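Local coordinates for protein putative chorismate mutase (Yersinia pestis biovar Microtus str. 91001, PDB 2GBB) that catalyses the Claisen rearrangement of chorismate to prephenate as a secreted, all-helical chorismate mutase and may play some role in pathogenicity, at residues Gln73-Ala78 / Asn137-Asp142; Gln5-Ile10 / Asn131-His136. All blocks are in the same frame, centred on the assembly; numbering follows the deposited sequence.

Both contacts are made by the end of helix 126-132, the linker after it and the first turn of helix 140-150: segment 131-136 meets helix 7-14 in contact 2, and segment 137-142 meets helix 55-82 in contact 1. The two centres lie 15 Å apart, and the contacts touch at Tyr76 OH to His136 CD2, 3.3 Å, and at Leu138 CD1 to Ile133 CG2, 3.8 Å. Contact 1 includes Gln73, which, like Lys24, Arg13 and Ile72, probably binds the substrate; the side chain of Tyr76 is about 9 Å from that of Lys24. In contact 2 the side chain of Ile10 lies about 6 Å from that of Arg13, and that of Ile133 about 7 Å from that of Ile72.

Contact 1: residues Gln73-Ala78 / Asn137-Asp142; sequences QYRYRA and NLTSAD. With SO4 (sulfate ion), chain E; SO4 (sulfate ion), chain F.
Asp142 OD2 is gripped by Arg75 NH1 and by the backbone N of Thr139, each at 2.8 Å. The latter bond belongs to a capping box that starts helix 140-150: Thr139 N donates to OD2, and Asp142 N returns a weak bond to Thr139 OG1. Arg75 comes from helix 55-82 and uses the syn lone pair of OD2 in a salt bridge, whereas Thr139 N arrives on the anti side. The arginine chain is extended from CG to NE (chi2 177°, chi3 -167°), which carries the guanidinium past Asn137 to the capping box. NH1 also donates to Asn137 O at 3.1 Å; this oxygen lies in the guanidinium plane, but the donor stands 44° out of the carbonyl plane. Two acceptors at its edge thus fix the rotation of the group, while Thr139 CG2 covers part of one face. The other terminal nitrogen, NH2, makes a salt bridge to Asp79 of the second subunit, so the capping box is tied to the dimer interface. Next to Arg75, the Tyr76 ring has Asn137 ND2 over its centre, 3.4 Å from Tyr76 CD2.

Contact 2: residues Gln5-Ile10 / Asn131-His136; sequences QTAPLI and NTIRQH. With SO4 (sulfate ion), chain H.
The N-terminal part of helix 7-14 packs against the end of helix 126-132, where the last helical residue, Thr132, and Ile133 just after it turn their CB atoms toward it. Ala7 is the hub on the N-terminal side: its CB lies 3.8 Å from Thr132 CG2, and its carbonyl O is 3.6 Å from Ile133 CG1. The Thr132 methyl, CG2, also reaches Pro8, with Pro8 N at 3.8 Å and Pro8 CD and CG slightly farther. A chi1 of -51° turns Thr132 OG1 back beside the backbone N, where it is hydrogen-bonded to His128 O one turn back in its own helix, and puts CG2 on the side of helix 7-14.

In the all-helical fold of type II (AroQ) chorismate mutases, Ile133 is where the chain breaks from helix 126-132, the first residue to leave helical backbone angles (phi -96°, psi 90°). Its side chain runs from CG1 beside Ala7 to CD1, which meets Ile10 CG2 at 3.8 Å. Ile10, about one turn on from Ala7, meets Ile133 at a slant, and Ile133 CD1 lies 4.1 Å from Ala7 CB, touching residues 7 and 10 together. Helix 140-150 extends this apolar patch, with Ile146 against Ile10 and Val143 against Ile133, while Phe129 of helix 126-132 touches both Ala7 and Ile10; beyond the helix end, Gln135 NE2 is hydrogen-bonded to Asn11 OD1. Away from this interface, Asn131 ND2 donates to sulfate O4 at 2.6 Å, the ion having probably come from the crystallisation liquor.

Contact 1: residues Gln73-Ala78 / Asn137-Asp142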
ATOM      1  N   GLN A  73      -4.329  -0.324   4.874  1.00 22.30           N
ATOM      2  CA  GLN A  73      -4.912   0.402   3.764  1.00 21.85           C
ATOM      3  C   GLN A  73      -4.003   0.375   2.552  1.00 21.77           C
ATOM      4  O   GLN A  73      -4.469   0.164   1.451  1.00 20.75           O
ATOM      5  CB  GLN A  73      -5.192   1.846   4.144  1.00 21.34           C
ATOM      6  CG  GLN A  73      -6.259   2.017   5.265  1.00 20.84           C
ATOM      7  CD  GLN A  73      -6.305   3.469   5.698  1.00 21.29           C
ATOM      8  OE1 GLN A  73      -6.615   4.301   4.771  1.00 27.98           O
ATOM      9  NE2 GLN A  73      -5.942   3.841   6.842  1.00 14.67           N
ATOM     10  N   TYR A  74      -2.714   0.611   2.764  1.00 21.70           N
ATOM     11  CA  TYR A  74      -1.759   0.582   1.652  1.00 22.15           C
ATOM     12  C   TYR A  74      -1.771  -0.770   0.904  1.00 22.33           C
ATOM     13  O   TYR A  74      -1.773  -0.821  -0.329  1.00 22.39           O
ATOM     14  CB  TYR A  74      -0.351   0.788   2.205  1.00 20.82           C
ATOM     15  CG  TYR A  74       0.074   2.243   2.349  1.00 23.05           C
ATOM     16  CD1 TYR A  74      -0.124   3.154   1.311  1.00 20.49           C
ATOM     17  CD2 TYR A  74       0.634   2.707   3.574  1.00 21.33           C
ATOM     18  CE1 TYR A  74       0.261   4.500   1.441  1.00 19.45           C
ATOM     19  CE2 TYR A  74       1.019   4.027   3.725  1.00 20.95           C
ATOM     20  CZ  TYR A  74       0.825   4.903   2.678  1.00 21.28           C
ATOM     21  OH  TYR A  74       1.222   6.174   2.889  1.00 21.28           O
ATOM     22  N   ARG A  75      -1.796  -1.840   1.702  1.00 21.94           N
ATOM     23  CA  ARG A  75      -1.820  -3.198   1.241  1.00 22.77           C
ATOM     24  C   ARG A  75      -3.080  -3.491   0.452  1.00 22.72           C
ATOM     25  O   ARG A  75      -2.986  -4.104  -0.609  1.00 22.29           O
ATOM     26  CB  ARG A  75      -1.612  -4.140   2.424  1.00 21.82           C
ATOM     27  CG  ARG A  75      -0.144  -4.201   2.784  1.00 23.94           C
ATOM     28  CD  ARG A  75       0.207  -5.075   4.023  1.00 23.85           C
ATOM     29  NE  ARG A  75       1.595  -4.779   4.402  1.00 23.25           N
ATOM     30  CZ  ARG A  75       2.018  -4.501   5.636  1.00 23.95           C
ATOM     31  NH1 ARG A  75       1.151  -4.510   6.657  1.00 23.89           N
ATOM     32  NH2 ARG A  75       3.312  -4.197   5.853  1.00 21.85           N
ATOM     33  N   TYR A  76      -4.243  -2.987   0.916  1.00 22.02           N
ATOM     34  CA  TYR A  76      -5.458  -3.096   0.146  1.00 22.30           C
ATOM     35  C   TYR A  76      -5.364  -2.343  -1.146  1.00 23.09           C
ATOM     36  O   TYR A  76      -5.818  -2.857  -2.190  1.00 23.68           O
ATOM     37  CB  TYR A  76      -6.714  -2.658   0.935  1.00 23.38           C
ATOM     38  CG  TYR A  76      -7.296  -3.803   1.802  1.00 24.33           C
ATOM     39  CD1 TYR A  76      -7.976  -4.887   1.205  1.00 24.10           C
ATOM     40  CD2 TYR A  76      -7.100  -3.812   3.177  1.00 21.13           C
ATOM     41  CE1 TYR A  76      -8.498  -5.955   1.997  1.00 25.39           C
ATOM     42  CE2 TYR A  76      -7.647  -4.805   3.990  1.00 23.70           C
ATOM     43  CZ  TYR A  76      -8.320  -5.910   3.388  1.00 25.76           C
ATOM     44  OH  TYR A  76      -8.822  -6.920   4.203  1.00 26.37           O
ATOM     45  N   ARG A  77      -4.815  -1.120  -1.112  1.00 23.60           N
ATOM     46  CA  ARG A  77      -4.744  -0.331  -2.375  1.00 23.67           C
ATOM     47  C   ARG A  77      -3.928  -1.141  -3.422  1.00 21.96           C
ATOM     48  O   ARG A  77      -4.310  -1.256  -4.583  1.00 21.28           O
ATOM     49  CB  ARG A  77      -4.075   1.038  -2.176  1.00 24.25           C
ATOM     50  CG  ARG A  77      -4.846   2.132  -1.551  1.00 27.18           C
ATOM     51  CD  ARG A  77      -6.088   2.562  -2.350  1.00 26.61           C
ATOM     52  NE  ARG A  77      -5.941   3.582  -3.392  1.00 24.24           N
ATOM     53  CZ  ARG A  77      -5.773   4.879  -3.183  1.00 27.81           C
ATOM     54  NH1 ARG A  77      -5.647   5.340  -1.958  1.00 25.50           N
ATOM     55  NH2 ARG A  77      -5.672   5.714  -4.199  1.00 25.67           N
ATOM     56  N   ALA A  78      -2.817  -1.708  -2.980  1.00 22.22           N
ATOM     57  CA  ALA A  78      -1.931  -2.488  -3.858  1.00 21.54           C
ATOM     58  C   ALA A  78      -2.685  -3.669  -4.498  1.00 22.94           C
ATOM     59  O   ALA A  78      -2.737  -3.819  -5.743  1.00 22.67           O
ATOM     60  CB  ALA A  78      -0.715  -2.954  -3.062  1.00 20.83           C
ATOM     61  N   ASN A 137      -3.852  -8.347   5.815  1.00 34.40           N
ATOM     62  CA  ASN A 137      -2.999  -7.188   5.509  1.00 32.49           C
ATOM     63  C   ASN A 137      -2.336  -6.507   6.694  1.00 31.96           C
ATOM     64  O   ASN A 137      -1.816  -5.418   6.579  1.00 32.07           O
ATOM     65  CB  ASN A 137      -3.791  -6.199   4.678  1.00 30.95           C
ATOM     66  CG  ASN A 137      -3.905  -6.625   3.254  1.00 30.46           C
ATOM     67  OD1 ASN A 137      -3.079  -7.567   2.873  1.00 34.51           O
ATOM     68  ND2 ASN A 137      -4.705  -6.088   2.477  1.00 24.70           N
ATOM     69  N   LEU A 138      -2.315  -7.166   7.839  1.00 32.57           N
ATOM     70  CA  LEU A 138      -1.668  -6.620   9.021  1.00 32.33           C
ATOM     71  C   LEU A 138      -0.541  -7.552   9.453  1.00 32.98           C
ATOM     72  O   LEU A 138      -0.779  -8.735   9.682  1.00 34.20           O
ATOM     73  CB  LEU A 138      -2.699  -6.577  10.137  1.00 32.30           C
ATOM     74  CG  LEU A 138      -2.683  -5.542  11.264  1.00 31.89           C
ATOM     75  CD1 LEU A 138      -2.898  -6.256  12.559  1.00 34.04           C
ATOM     76  CD2 LEU A 138      -1.511  -4.599  11.293  1.00 28.33           C
ATOM     77  N   THR A 139       0.670  -7.051   9.629  1.00 33.22           N
ATOM     78  CA  THR A 139       1.753  -7.969   9.957  1.00 33.22           C
ATOM     79  C   THR A 139       2.047  -7.988  11.465  1.00 33.63           C
ATOM     80  O   THR A 139       1.561  -7.154  12.230  1.00 32.85           O
ATOM     81  CB  THR A 139       3.076  -7.664   9.202  1.00 32.51           C
ATOM     82  OG1 THR A 139       3.621  -6.439   9.678  1.00 33.69           O
ATOM     83  CG2 THR A 139       2.899  -7.618   7.644  1.00 34.32           C
ATOM     84  N   SER A 140       2.860  -8.959  11.867  1.00 33.67           N
ATOM     85  CA  SER A 140       3.339  -9.066  13.235  1.00 34.06           C
ATOM     86  C   SER A 140       4.207  -7.887  13.670  1.00 33.12           C
ATOM     87  O   SER A 140       4.047  -7.402  14.790  1.00 31.99           O
ATOM     88  CB  SER A 140       4.103 -10.375  13.394  1.00 34.98           C
ATOM     89  OG  SER A 140       3.138 -11.422  13.379  1.00 38.54           O
ATOM     90  N   ALA A 141       5.105  -7.414  12.794  1.00 31.42           N
ATOM     91  CA  ALA A 141       5.772  -6.120  13.043  1.00 31.31           C
ATOM     92  C   ALA A 141       4.785  -4.922  13.305  1.00 29.67           C
ATOM     93  O   ALA A 141       5.046  -4.090  14.179  1.00 30.72           O
ATOM     94  CB  ALA A 141       6.804  -5.775  11.940  1.00 30.53           C
ATOM     95  N   ASP A 142       3.654  -4.877  12.615  1.00 27.97           N
ATOM     96  CA  ASP A 142       2.646  -3.815  12.835  1.00 27.73           C
ATOM     97  C   ASP A 142       2.063  -3.956  14.245  1.00 27.79           C
ATOM     98  O   ASP A 142       1.881  -2.964  14.957  1.00 26.85           O
ATOM     99  CB  ASP A 142       1.510  -3.943  11.818  1.00 27.15           C
ATOM    100  CG  ASP A 142       1.965  -3.680  10.358  1.00 28.38           C
ATOM    101  OD1 ASP A 142       2.762  -2.745  10.146  1.00 32.45           O
ATOM    102  OD2 ASP A 142       1.505  -4.405   9.435  1.00 30.05           O
TER
HETATM  103  S   SO4 E 198       3.444 -11.780   9.465  0.50 45.44           S
HETATM  104  O1  SO4 E 198       4.115 -10.569   9.890  0.50 44.70           O
HETATM  105  O2  SO4 E 198       2.112 -11.932  10.052  0.50 41.56           O
HETATM  106  O3  SO4 E 198       3.327 -11.710   8.010  0.50 44.96           O
HETATM  107  O4  SO4 E 198       4.302 -12.883   9.884  0.50 43.65           O
HETATM  108  S   SO4 F 200     -10.698  -9.725   3.174  0.50 49.32           S
HETATM  109  O1  SO4 F 200     -10.084  -8.479   2.759  0.50 46.22           O
HETATM  110  O2  SO4 F 200     -12.084  -9.457   3.531  0.50 48.24           O
HETATM  111  O3  SO4 F 200     -10.638 -10.684   2.072  0.50 48.27           O
HETATM  112  O4  SO4 F 200      -9.988 -10.292   4.314  0.50 48.61           O

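Contact 2: residues Gln5-Ile10 / Asn131-His136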
ATOM      1  N   GLN A   5      -8.130  -7.421  28.463  1.00 41.96           N
ATOM      2  CA  GLN A   5      -9.236  -7.205  27.533  1.00 39.54           C
ATOM      3  C   GLN A   5      -9.077  -6.039  26.514  1.00 36.86           C
ATOM      4  O   GLN A   5     -10.040  -5.653  25.869  1.00 34.59           O
ATOM      5  CB  GLN A   5     -10.565  -7.100  28.301  1.00 40.81           C
ATOM      6  CG  GLN A   5     -11.007  -8.378  29.077  1.00 44.79           C
ATOM      7  CD  GLN A   5     -10.730  -9.708  28.340  1.00 50.64           C
ATOM      8  OE1 GLN A   5     -11.067  -9.895  27.147  1.00 52.03           O
ATOM      9  NE2 GLN A   5     -10.115 -10.641  29.061  1.00 51.17           N
ATOM     10  N   THR A   6      -7.858  -5.512  26.346  1.00 34.78           N
ATOM     11  CA  THR A   6      -7.637  -4.375  25.440  1.00 32.42           C
ATOM     12  C   THR A   6      -7.471  -4.805  23.985  1.00 31.46           C
ATOM     13  O   THR A   6      -8.078  -4.224  23.086  1.00 30.64           O
ATOM     14  CB  THR A   6      -6.423  -3.500  25.878  1.00 32.95           C
ATOM     15  OG1 THR A   6      -6.625  -3.059  27.223  1.00 33.15           O
ATOM     16  CG2 THR A   6      -6.310  -2.243  24.984  1.00 32.02           C
ATOM     17  N   ALA A   7      -6.648  -5.826  23.761  1.00 29.65           N
ATOM     18  CA  ALA A   7      -6.366  -6.305  22.408  1.00 29.32           C
ATOM     19  C   ALA A   7      -7.581  -6.566  21.528  1.00 29.01           C
ATOM     20  O   ALA A   7      -7.526  -6.235  20.343  1.00 30.91           O
ATOM     21  CB  ALA A   7      -5.478  -7.525  22.446  1.00 29.13           C
ATOM     22  N   PRO A   8      -8.663  -7.194  22.068  1.00 28.45           N
ATOM     23  CA  PRO A   8      -9.882  -7.415  21.274  1.00 27.53           C
ATOM     24  C   PRO A   8     -10.454  -6.120  20.703  1.00 26.86           C
ATOM     25  O   PRO A   8     -10.946  -6.081  19.557  1.00 27.52           O
ATOM     26  CB  PRO A   8     -10.850  -8.038  22.289  1.00 27.21           C
ATOM     27  CG  PRO A   8      -9.954  -8.775  23.293  1.00 28.06           C
ATOM     28  CD  PRO A   8      -8.767  -7.808  23.414  1.00 28.50           C
ATOM     29  N   LEU A   9     -10.352  -5.056  21.479  1.00 25.73           N
ATOM     30  CA  LEU A   9     -10.805  -3.723  21.053  1.00 25.19           C
ATOM     31  C   LEU A   9      -9.920  -3.138  19.971  1.00 23.88           C
ATOM     32  O   LEU A   9     -10.422  -2.572  19.002  1.00 23.60           O
ATOM     33  CB  LEU A   9     -10.921  -2.777  22.263  1.00 25.81           C
ATOM     34  CG  LEU A   9     -11.817  -3.331  23.403  1.00 28.41           C
ATOM     35  CD1 LEU A   9     -11.526  -2.723  24.774  1.00 31.02           C
ATOM     36  CD2 LEU A   9     -13.296  -3.140  23.059  1.00 32.14           C
ATOM     37  N   ILE A  10      -8.612  -3.284  20.127  1.00 23.17           N
ATOM     38  CA  ILE A  10      -7.668  -2.794  19.138  1.00 24.28           C
ATOM     39  C   ILE A  10      -7.857  -3.545  17.813  1.00 25.31           C
ATOM     40  O   ILE A  10      -7.936  -2.947  16.721  1.00 24.12           O
ATOM     41  CB  ILE A  10      -6.249  -2.999  19.671  1.00 23.83           C
ATOM     42  CG1 ILE A  10      -5.987  -2.041  20.863  1.00 23.41           C
ATOM     43  CG2 ILE A  10      -5.242  -2.881  18.563  1.00 24.71           C
ATOM     44  CD1 ILE A  10      -4.616  -2.261  21.558  1.00 24.90           C
ATOM     45  N   ASN A 131      -1.670 -13.087  18.868  1.00 47.64           N
ATOM     46  CA  ASN A 131      -2.724 -14.079  18.636  1.00 47.20           C
ATOM     47  C   ASN A 131      -4.118 -13.469  18.540  1.00 45.87           C
ATOM     48  O   ASN A 131      -5.039 -14.101  17.986  1.00 45.66           O
ATOM     49  CB  ASN A 131      -2.702 -15.168  19.733  1.00 48.09           C
ATOM     50  CG  ASN A 131      -1.406 -16.011  19.722  1.00 51.15           C
ATOM     51  OD1 ASN A 131      -0.664 -16.053  18.719  1.00 53.06           O
ATOM     52  ND2 ASN A 131      -1.131 -16.680  20.848  1.00 52.97           N
ATOM     53  N   THR A 132      -4.271 -12.251  19.072  1.00 43.83           N
ATOM     54  CA  THR A 132      -5.587 -11.615  19.187  1.00 42.20           C
ATOM     55  C   THR A 132      -5.782 -10.570  18.103  1.00 41.87           C
ATOM     56  O   THR A 132      -6.876 -10.397  17.586  1.00 41.93           O
ATOM     57  CB  THR A 132      -5.783 -10.912  20.566  1.00 42.12           C
ATOM     58  OG1 THR A 132      -5.469 -11.823  21.614  1.00 41.41           O
ATOM     59  CG2 THR A 132      -7.219 -10.405  20.736  1.00 40.58           C
ATOM     60  N   ILE A 133      -4.723  -9.837  17.792  1.00 40.88           N
ATOM     61  CA  ILE A 133      -4.839  -8.813  16.782  1.00 40.58           C
ATOM     62  C   ILE A 133      -4.355  -9.446  15.480  1.00 41.41           C
ATOM     63  O   ILE A 133      -3.168  -9.456  15.183  1.00 40.64           O
ATOM     64  CB  ILE A 133      -4.034  -7.535  17.151  1.00 40.23           C
ATOM     65  CG1 ILE A 133      -4.477  -6.992  18.525  1.00 38.53           C
ATOM     66  CG2 ILE A 133      -4.245  -6.470  16.084  1.00 38.88           C
ATOM     67  CD1 ILE A 133      -3.452  -6.118  19.218  1.00 36.71           C
ATOM     68  N   ARG A 134      -5.301 -10.039  14.757  1.00 42.37           N
ATOM     69  CA  ARG A 134      -5.051 -10.611  13.441  1.00 44.08           C
ATOM     70  C   ARG A 134      -6.082 -10.074  12.441  1.00 42.53           C
ATOM     71  O   ARG A 134      -7.287 -10.169  12.665  1.00 42.62           O
ATOM     72  CB  ARG A 134      -5.049 -12.164  13.455  1.00 43.95           C
ATOM     73  CG  ARG A 134      -5.673 -12.899  14.648  1.00 46.79           C
ATOM     74  CD  ARG A 134      -5.454 -14.465  14.539  1.00 49.34           C
ATOM     75  NE  ARG A 134      -6.042 -15.074  13.320  1.00 58.21           N
ATOM     76  CZ  ARG A 134      -5.339 -15.544  12.278  1.00 62.12           C
ATOM     77  NH1 ARG A 134      -4.004 -15.518  12.289  1.00 63.05           N
ATOM     78  NH2 ARG A 134      -5.970 -16.049  11.209  1.00 62.69           N
ATOM     79  N   GLN A 135      -5.600  -9.460  11.371  1.00 41.01           N
ATOM     80  CA  GLN A 135      -6.465  -8.984  10.289  1.00 39.69           C
ATOM     81  C   GLN A 135      -5.703  -9.262   8.990  1.00 38.26           C
ATOM     82  O   GLN A 135      -4.466  -9.289   8.967  1.00 37.30           O
ATOM     83  CB  GLN A 135      -6.762  -7.462  10.352  1.00 40.69           C
ATOM     84  CG  GLN A 135      -7.569  -6.865  11.534  1.00 40.48           C
ATOM     85  CD  GLN A 135      -9.029  -7.317  11.591  1.00 47.07           C
ATOM     86  OE1 GLN A 135      -9.717  -7.468  10.557  1.00 48.12           O
ATOM     87  NE2 GLN A 135      -9.517  -7.537  12.815  1.00 48.00           N
ATOM     88  N   HIS A 136      -6.453  -9.477   7.913  1.00 37.40           N
ATOM     89  CA  HIS A 136      -5.868  -9.499   6.594  1.00 36.48           C
ATOM     90  C   HIS A 136      -5.042  -8.204   6.401  1.00 35.58           C
ATOM     91  O   HIS A 136      -5.443  -7.116   6.836  1.00 33.68           O
ATOM     92  CB  HIS A 136      -6.962  -9.637   5.541  1.00 37.06           C
ATOM     93  CG  HIS A 136      -6.439  -9.855   4.155  1.00 38.09           C
ATOM     94  ND1 HIS A 136      -5.592 -10.897   3.829  1.00 39.70           N
ATOM     95  CD2 HIS A 136      -6.642  -9.161   3.011  1.00 39.19           C
ATOM     96  CE1 HIS A 136      -5.299 -10.831   2.542  1.00 41.63           C
ATOM     97  NE2 HIS A 136      -5.921  -9.786   2.023  1.00 41.42           N
TER
HETATM   98  S   SO4 H 202      -2.962 -16.118  23.884  0.50 54.39           S
HETATM   99  O1  SO4 H 202      -2.028 -15.807  24.972  0.50 53.14           O
HETATM  100  O2  SO4 H 202      -4.253 -16.505  24.475  0.50 52.81           O
HETATM  101  O3  SO4 H 202      -3.179 -14.935  23.070  0.50 52.80           O
HETATM  102  O4  SO4 H 202      -2.438 -17.177  23.024  0.50 51.10           O